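Local coordinates for protein histone-lysine N-methyltransferase, H3 lysine-9 specific SUVH6 (PDB 6A5N) that probably methylates histone H3 on a lysine of its tail and binds DNA containing 5-methylcytosine through its SRA domain, at residues 88-93 and 110-115; 95-100 and 127-132. The protein carries 1 engineered substitution. All blocks are in the same frame, centred on the assembly; numbering follows the deposited sequence.

Contact 1. Residues 88-93 and 110-115; sequences GIHKPS and SIVASG. With nucleotides of chain B; nucleotides of chain C.
His90, in the loop that follows helix 81-87, comes alongside Ser110 of strand 105-113 with their CA atoms 6.1 Å apart, the nearest CA pair of the two segments. The imidazole swings across to the strand because CG stands anti to the backbone N (chi1 -166°). Its ND1 then meets Ser110 OG edge-on at 2.8 Å, in a hydrogen bond that either atom could donate. The same hydroxyl lies 3.1 Å from Ile89 O, a possible second partner; a small serine lets one oxygen sit between the ring and the loop backbone. Val112, two residues along the strand and so facing the same way, sets CG2 over the imidazole in a CH-pi contact, 3.9 Å from the ring centroid. Pro92 CD lies over the opposite face, offset toward the rim, and with NE2 hydrogen-bonded to Ala95 O the ring is fixed in both tilt and rotation. In this SRA domain the strand leads straight to the methylated base, which such domains characteristically hold flipped out of the helix. Ser114 N donates to O2 of the 5-methylcytidine 5CM8 of chain B at 2.7 Å, gripping the base through the backbone. The other Val112 branch, CG1, reaches 3.4 Å from OP1 of DA9 of chain B. Back at the loop's start, Gly88 ends helix 81-87 in a Schellman motif, its positive phi being easy for a residue without a side chain.

Contact 2. Residues 95-100 and 127-132; sequences AGIDYM and LTYTGQ. With nucleotides of chain B.
Gly96 and Tyr129 meet at the 5-methylcytosine pocket of the SRA domain, both touching the nucleotide, Gly96 just before strand 97-102 and Tyr129 near the end of strand 126-130. Close packing comes first: Gly96 CA lies 3.4 Å from Tyr129 OH, and any CB at this position would collide with the hydroxyl, so glycine suits the place. Ile97 is the apolar neighbour, bringing CG1 to the edge of the phenol ring, 4.0 Å from CE2, while its CD1 lies beside the amide of Gln132. The aromatic contact is with the base. Tyr129 CG is anti to the backbone N (chi1 -167°), which lays the ring against 5CM8 of chain B, its plane nearly parallel to the base (about 5°), with N4 over one face and offset toward the rim. With an alanine in place of Tyr129, the base would probably lose its cover on this side and Val112 O the hydroxyl now hydrogen-bonded to it. Polar contacts then grip the nucleotide. N4 of 5CM8 gives a hydrogen bond to Thr130 O at 2.8 Å, an exocyclic amine that suits a backbone carbonyl acceptor. Gln132 OE1 lies 3.6 Å from OP1 of 5CM8, but both oxygens are acceptors, so this is no bond. That same phosphate is held from the other segment, where Gly96 N donates to OP1 of 5CM8 at 2.7 Å, with an N-H...O angle of 162°.

How the contacts relate
Both contacts reach the same sheet of the SRA domain and meet where strands 97-102 and 105-113 pair, with Ser110 O hydrogen-bonded to Asp98 N; their centres lie about 8 Å apart. All touching residues of contact 1 are buried, and it joins a loop to a strand by direct polar and CH-pi interactions. Contact 2 is largely buried as well, with Ala95 and Gln132 partly exposed; its segments touch each other mainly by van der Waals packing, and Gly96 N and Thr130 O each also bond the nucleotide. They approach 5CM8 of chain B differently: 110-115 supplies a backbone donor to O2, whereas 95-100 and 127-132 take the phosphate, the amine and a face of the base.

Contact 1. Residues 88-93 and 110-115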
loop_
_atom_site.group_PDB
_atom_site.type_symbol
_atom_site.label_atom_id
_atom_site.label_comp_id
_atom_site.label_asym_id
_atom_site.label_seq_id
_atom_site.Cartn_x
_atom_site.Cartn_y
_atom_site.Cartn_z
ATOM N N GLY A 88 -11.228 14.730 0.580
ATOM C CA GLY A 88 -11.563 16.074 1.024
ATOM C C GLY A 88 -10.364 16.775 1.636
ATOM O O GLY A 88 -10.489 17.870 2.198
ATOM N N ILE A 89 -9.203 16.125 1.544
ATOM C CA ILE A 89 -7.951 16.680 2.052
ATOM C C ILE A 89 -7.572 17.940 1.288
ATOM O O ILE A 89 -7.116 18.917 1.870
ATOM C CB ILE A 89 -6.783 15.657 1.934
ATOM C CG1 ILE A 89 -7.005 14.460 2.853
ATOM C CG2 ILE A 89 -5.443 16.304 2.251
ATOM C CD1 ILE A 89 -5.882 13.456 2.811
ATOM N N HIS A 90 -7.753 17.875 -0.030
ATOM C CA HIS A 90 -7.374 18.926 -0.959
ATOM C C HIS A 90 -8.254 18.748 -2.186
ATOM O O HIS A 90 -8.158 17.724 -2.872
ATOM C CB HIS A 90 -5.887 18.824 -1.296
ATOM C CG HIS A 90 -5.313 20.037 -1.967
ATOM N ND1 HIS A 90 -4.939 21.172 -1.273
ATOM C CD2 HIS A 90 -4.983 20.265 -3.263
ATOM C CE1 HIS A 90 -4.436 22.056 -2.117
ATOM N NE2 HIS A 90 -4.455 21.532 -3.331
ATOM N N LYS A 91 -9.111 19.729 -2.455
ATOM C CA LYS A 91 -10.107 19.628 -3.516
ATOM C C LYS A 91 -9.545 19.816 -4.957
ATOM O O LYS A 91 -9.836 19.004 -5.838
ATOM C CB LYS A 91 -11.228 20.634 -3.240
ATOM C CG LYS A 91 -11.731 20.624 -1.790
ATOM C CD LYS A 91 -13.127 20.008 -1.638
ATOM C CE LYS A 91 -13.058 18.494 -1.548
ATOM N NZ LYS A 91 -14.335 17.901 -1.075
ATOM N N PRO A 92 -8.724 20.861 -5.206
ATOM C CA PRO A 92 -8.258 21.029 -6.598
ATOM C C PRO A 92 -7.474 19.827 -7.148
ATOM O O PRO A 92 -6.656 19.266 -6.417
ATOM C CB PRO A 92 -7.341 22.253 -6.516
ATOM C CG PRO A 92 -7.759 22.974 -5.257
ATOM C CD PRO A 92 -8.173 21.902 -4.314
ATOM N N SER A 93 -7.703 19.448 -8.404
ATOM C CA SER A 93 -6.977 18.321 -9.000
ATOM C C SER A 93 -5.519 18.664 -9.263
ATOM O O SER A 93 -4.646 17.811 -9.113
ATOM C CB SER A 93 -7.654 17.869 -10.300
ATOM O OG SER A 93 -7.609 18.877 -11.300
ATOM N N SER A 110 -5.581 24.177 2.573
ATOM C CA SER A 110 -4.490 23.215 2.359
ATOM C C SER A 110 -3.582 23.601 1.208
ATOM O O SER A 110 -4.031 24.237 0.259
ATOM C CB SER A 110 -5.059 21.798 2.128
ATOM O OG SER A 110 -6.157 21.802 1.225
ATOM N N ILE A 111 -2.305 23.226 1.303
ATOM C CA ILE A 111 -1.355 23.447 0.212
ATOM C C ILE A 111 -0.615 22.171 -0.215
ATOM O O ILE A 111 -0.474 21.209 0.560
ATOM C CB ILE A 111 -0.307 24.519 0.568
ATOM C CG1 ILE A 111 0.354 24.221 1.905
ATOM C CG2 ILE A 111 -0.951 25.887 0.620
ATOM C CD1 ILE A 111 1.581 25.113 2.218
ATOM N N VAL A 112 -0.149 22.186 -1.461
ATOM C CA VAL A 112 0.647 21.107 -2.028
ATOM C C VAL A 112 1.971 21.663 -2.528
ATOM O O VAL A 112 1.988 22.517 -3.418
ATOM C CB VAL A 112 -0.109 20.405 -3.176
ATOM C CG1 VAL A 112 0.837 19.510 -3.985
ATOM C CG2 VAL A 112 -1.252 19.591 -2.616
ATOM N N ALA A 113 3.075 21.206 -1.938
ATOM C CA ALA A 113 4.416 21.582 -2.406
ATOM C C ALA A 113 5.070 20.412 -3.152
ATOM O O ALA A 113 5.719 19.554 -2.535
ATOM C CB ALA A 113 5.297 22.040 -1.238
ATOM N N SER A 114 4.918 20.422 -4.477
ATOM C CA SER A 114 5.353 19.340 -5.358
ATOM C C SER A 114 6.676 19.584 -6.064
ATOM O O SER A 114 7.129 18.734 -6.824
ATOM C CB SER A 114 4.291 19.099 -6.432
ATOM O OG SER A 114 3.167 18.416 -5.934
ATOM N N GLY A 115 7.274 20.749 -5.854
ATOM C CA GLY A 115 8.499 21.087 -6.557
ATOM C C GLY A 115 8.282 21.738 -7.909
ATOM O O GLY A 115 9.190 21.774 -8.746
ATOM N N1 5CM B 8 2.739 23.694 -6.640
ATOM C C2 5CM B 8 3.972 23.479 -6.138
ATOM N N3 5CM B 8 4.563 24.442 -5.316
ATOM C C4 5CM B 8 3.942 25.683 -5.112
ATOM C C5 5CM B 8 2.722 25.950 -5.707
ATOM C C5A 5CM B 8 2.086 27.163 -5.528
ATOM C C6 5CM B 8 2.143 24.966 -6.492
ATOM O O2 5CM B 8 4.510 22.391 -6.277
ATOM N N4 5CM B 8 4.468 26.651 -4.367
ATOM C "C1'" 5CM B 8 1.973 22.842 -7.602
ATOM C "C2'" 5CM B 8 0.579 22.549 -7.861
ATOM C "C3'" 5CM B 8 1.094 21.517 -9.053
ATOM C "C4'" 5CM B 8 1.872 22.486 -9.962
ATOM O "O4'" 5CM B 8 2.589 23.134 -8.879
ATOM O "O3'" 5CM B 8 1.929 20.419 -8.597
ATOM C "C5'" 5CM B 8 0.477 23.121 -10.021
ATOM O "O5'" 5CM B 8 0.677 24.528 -10.207
ATOM P P 5CM B 8 -0.375 25.677 -9.728
ATOM O OP1 5CM B 8 -0.736 25.540 -8.299
ATOM O OP2 5CM B 8 0.105 26.976 -10.245
ATOM P P DA B 9 1.391 18.892 -8.598
ATOM O OP1 DA B 9 1.225 18.466 -7.195
ATOM O OP2 DA B 9 2.267 18.099 -9.492
ATOM O "O5'" DA B 9 -0.067 18.957 -9.250
ATOM C "C5'" DA B 9 -0.250 18.614 -10.626
ATOM C "C4'" DA B 9 -1.133 17.388 -10.760
ATOM O "O4'" DA B 9 -1.793 17.411 -12.039
ATOM C "C3'" DA B 9 -0.378 16.084 -10.776
ATOM O "O3'" DA B 9 -1.292 14.999 -10.510
ATOM C "C2'" DA B 9 0.157 16.056 -12.206
ATOM C "C1'" DA B 9 -1.008 16.685 -12.980
ATOM N N9 DA B 9 -0.604 17.620 -14.012
ATOM C C8 DA B 9 0.539 18.357 -14.041
ATOM N N7 DA B 9 0.636 19.147 -15.079
ATOM C C5 DA B 9 -0.551 18.914 -15.779
ATOM C C6 DA B 9 -1.071 19.443 -16.981
ATOM N N6 DA B 9 -0.428 20.354 -17.724
ATOM N N1 DA B 9 -2.274 18.995 -17.387
ATOM C C2 DA B 9 -2.909 18.078 -16.645
ATOM N N3 DA B 9 -2.517 17.510 -15.507
ATOM C C4 DA B 9 -1.321 17.977 -15.127
ATOM P P DA C 9 -11.742 15.638 -17.271
ATOM O OP1 DA C 9 -12.101 14.240 -17.633
ATOM O OP2 DA C 9 -12.454 16.778 -17.883
ATOM O "O5'" DA C 9 -11.854 15.781 -15.689
ATOM C "C5'" DA C 9 -10.877 15.139 -14.871
ATOM C "C4'" DA C 9 -11.095 15.480 -13.414
ATOM O "O4'" DA C 9 -10.401 16.710 -13.102
ATOM C "C3'" DA C 9 -12.551 15.704 -13.031
ATOM O "O3'" DA C 9 -12.794 15.208 -11.723
ATOM C "C2'" DA C 9 -12.741 17.220 -13.117
ATOM C "C1'" DA C 9 -11.314 17.783 -12.989
ATOM N N9 DA C 9 -10.977 18.797 -13.998
ATOM C C8 DA C 9 -11.510 18.927 -15.255
ATOM N N7 DA C 9 -11.023 19.935 -15.943
ATOM C C5 DA C 9 -10.103 20.511 -15.075
ATOM C C6 DA C 9 -9.242 21.621 -15.199
ATOM N N6 DA C 9 -9.170 22.384 -16.300
ATOM N N1 DA C 9 -8.456 21.917 -14.141
ATOM C C2 DA C 9 -8.526 21.157 -13.043
ATOM N N3 DA C 9 -9.290 20.093 -12.808
ATOM C C4 DA C 9 -10.065 19.823 -13.870
#

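Contact 2. Residues 95-100 and 127-132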
loop_
_atom_site.group_PDB
_atom_site.type_symbol
_atom_site.label_atom_id
_atom_site.label_comp_id
_atom_site.label_asym_id
_atom_site.label_seq_id
_atom_site.Cartn_x
_atom_site.Cartn_y
_atom_site.Cartn_z
ATOM N N ALA A 95 -4.101 22.471 -8.744
ATOM C CA ALA A 95 -3.574 23.666 -8.049
ATOM C C ALA A 95 -3.014 23.387 -6.661
ATOM O O ALA A 95 -3.533 22.543 -5.926
ATOM C CB ALA A 95 -4.658 24.733 -7.942
ATOM N N GLY A 96 -1.972 24.126 -6.298
ATOM C CA GLY A 96 -1.347 23.976 -4.996
ATOM C C GLY A 96 -2.144 24.506 -3.817
ATOM O O GLY A 96 -2.058 23.958 -2.710
ATOM N N ILE A 97 -2.928 25.555 -4.028
ATOM C CA ILE A 97 -3.627 26.180 -2.901
ATOM C C ILE A 97 -5.138 25.957 -2.894
ATOM O O ILE A 97 -5.826 26.306 -3.867
ATOM C CB ILE A 97 -3.384 27.701 -2.868
ATOM C CG1 ILE A 97 -1.890 28.013 -2.893
ATOM C CG2 ILE A 97 -4.040 28.291 -1.618
ATOM C CD1 ILE A 97 -1.565 29.501 -3.136
ATOM N N ASP A 98 -5.644 25.413 -1.787
ATOM C CA ASP A 98 -7.076 25.276 -1.546
ATOM C C ASP A 98 -7.504 26.173 -0.374
ATOM O O ASP A 98 -6.830 26.209 0.685
ATOM C CB ASP A 98 -7.430 23.808 -1.273
ATOM C CG ASP A 98 -8.938 23.534 -1.324
ATOM O OD1 ASP A 98 -9.679 24.358 -1.913
ATOM O OD2 ASP A 98 -9.368 22.471 -0.802
ATOM N N TYR A 99 -8.622 26.877 -0.566
ATOM C CA TYR A 99 -9.120 27.840 0.421
ATOM C C TYR A 99 -10.637 27.806 0.591
ATOM O O TYR A 99 -11.350 27.218 -0.229
ATOM C CB TYR A 99 -8.691 29.264 0.046
ATOM C CG TYR A 99 -9.055 29.733 -1.352
ATOM C CD1 TYR A 99 -8.138 29.655 -2.394
ATOM C CD2 TYR A 99 -10.301 30.277 -1.624
ATOM C CE1 TYR A 99 -8.452 30.093 -3.654
ATOM C CE2 TYR A 99 -10.621 30.717 -2.894
ATOM C CZ TYR A 99 -9.690 30.622 -3.898
ATOM O OH TYR A 99 -10.004 31.061 -5.158
ATOM N N MET A 100 -11.128 28.442 1.652
ATOM C CA MET A 100 -12.568 28.491 1.911
ATOM C C MET A 100 -12.977 29.758 2.671
ATOM O O MET A 100 -12.130 30.533 3.145
ATOM C CB MET A 100 -13.016 27.252 2.694
ATOM C CG MET A 100 -12.553 27.243 4.130
ATOM S SD MET A 100 -13.014 25.783 5.086
ATOM C CE MET A 100 -14.446 26.368 5.987
ATOM N N LEU A 127 8.697 26.039 6.569
ATOM C CA LEU A 127 8.620 25.823 5.126
ATOM C C LEU A 127 8.399 27.156 4.422
ATOM O O LEU A 127 7.616 27.984 4.896
ATOM C CB LEU A 127 7.498 24.810 4.804
ATOM C CG LEU A 127 6.639 24.776 3.521
ATOM C CD1 LEU A 127 5.726 25.972 3.279
ATOM C CD2 LEU A 127 7.493 24.485 2.282
ATOM N N THR A 128 9.073 27.376 3.296
ATOM C CA THR A 128 8.808 28.577 2.504
ATOM C C THR A 128 8.077 28.163 1.224
ATOM O O THR A 128 8.579 27.349 0.432
ATOM C CB THR A 128 10.094 29.362 2.160
ATOM O OG1 THR A 128 10.752 29.780 3.368
ATOM C CG2 THR A 128 9.743 30.597 1.362
ATOM N N TYR A 129 6.882 28.716 1.034
ATOM C CA TYR A 129 5.993 28.317 -0.052
ATOM C C TYR A 129 5.779 29.461 -1.030
ATOM O O TYR A 129 5.311 30.544 -0.647
ATOM C CB TYR A 129 4.656 27.843 0.526
ATOM C CG TYR A 129 3.771 27.114 -0.454
ATOM C CD1 TYR A 129 4.051 25.814 -0.828
ATOM C CD2 TYR A 129 2.633 27.713 -0.970
ATOM C CE1 TYR A 129 3.233 25.130 -1.718
ATOM C CE2 TYR A 129 1.814 27.053 -1.847
ATOM C CZ TYR A 129 2.118 25.761 -2.220
ATOM O OH TYR A 129 1.292 25.102 -3.096
ATOM N N THR A 130 6.117 29.210 -2.291
ATOM C CA THR A 130 5.919 30.190 -3.349
ATOM C C THR A 130 4.446 30.333 -3.696
ATOM O O THR A 130 3.718 29.334 -3.794
ATOM C CB THR A 130 6.708 29.807 -4.607
ATOM O OG1 THR A 130 8.095 29.630 -4.272
ATOM C CG2 THR A 130 6.570 30.875 -5.669
ATOM N N GLY A 131 4.007 31.555 -3.891
ATOM C CA GLY A 131 2.640 31.801 -4.245
ATOM C C GLY A 131 2.412 31.301 -5.628
ATOM O O GLY A 131 3.305 30.755 -6.212
ATOM N N GLN A 132 1.213 31.483 -6.146
ATOM C CA GLN A 132 0.901 31.024 -7.478
ATOM C C GLN A 132 0.535 32.160 -8.399
ATOM O O GLN A 132 -0.390 32.898 -8.147
ATOM C CB GLN A 132 -0.236 30.002 -7.425
ATOM C CG GLN A 132 -1.627 30.586 -7.404
ATOM C CD GLN A 132 -2.709 29.599 -7.025
ATOM O OE1 GLN A 132 -2.480 28.409 -6.902
ATOM N NE2 GLN A 132 -3.905 30.106 -6.841
ATOM N N1 5CM B 8 2.739 23.694 -6.640
ATOM C C2 5CM B 8 3.972 23.479 -6.138
ATOM N N3 5CM B 8 4.563 24.442 -5.316
ATOM C C4 5CM B 8 3.942 25.683 -5.112
ATOM C C5 5CM B 8 2.722 25.950 -5.707
ATOM C C5A 5CM B 8 2.086 27.163 -5.528
ATOM C C6 5CM B 8 2.143 24.966 -6.492
ATOM O O2 5CM B 8 4.510 22.391 -6.277
ATOM N N4 5CM B 8 4.468 26.651 -4.367
ATOM C "C1'" 5CM B 8 1.973 22.842 -7.602
ATOM C "C2'" 5CM B 8 0.579 22.549 -7.861
ATOM C "C3'" 5CM B 8 1.094 21.517 -9.053
ATOM C "C4'" 5CM B 8 1.872 22.486 -9.962
ATOM O "O4'" 5CM B 8 2.589 23.134 -8.879
ATOM O "O3'" 5CM B 8 1.929 20.419 -8.597
ATOM C "C5'" 5CM B 8 0.477 23.121 -10.021
ATOM O "O5'" 5CM B 8 0.677 24.528 -10.207
ATOM P P 5CM B 8 -0.375 25.677 -9.728
ATOM O OP1 5CM B 8 -0.736 25.540 -8.299
ATOM O OP2 5CM B 8 0.105 26.976 -10.245
ATOM P P DT B 7 -3.164 30.246 -13.064
ATOM O OP1 DT B 7 -2.289 31.005 -12.140
ATOM O OP2 DT B 7 -2.921 30.268 -14.526
ATOM O "O5'" DT B 7 -3.179 28.710 -12.617
ATOM C "C5'" DT B 7 -3.546 28.368 -11.290
ATOM C "C4'" DT B 7 -3.462 26.869 -11.076
ATOM O "O4'" DT B 7 -4.537 26.220 -11.792
ATOM C "C3'" DT B 7 -2.163 26.220 -11.556
ATOM O "O3'" DT B 7 -1.696 25.329 -10.561
ATOM C "C2'" DT B 7 -2.576 25.481 -12.831
ATOM C "C1'" DT B 7 -4.022 25.127 -12.521
ATOM N N1 DT B 7 -4.877 24.938 -13.733
ATOM C C2 DT B 7 -5.986 24.137 -13.637
ATOM O O2 DT B 7 -6.305 23.556 -12.613
ATOM N N3 DT B 7 -6.714 24.035 -14.782
ATOM C C4 DT B 7 -6.468 24.637 -15.986
ATOM O O4 DT B 7 -7.205 24.474 -16.951
ATOM C C5 DT B 7 -5.290 25.480 -16.029
ATOM C C7 DT B 7 -4.916 26.195 -17.299
ATOM C C6 DT B 7 -4.558 25.590 -14.908
#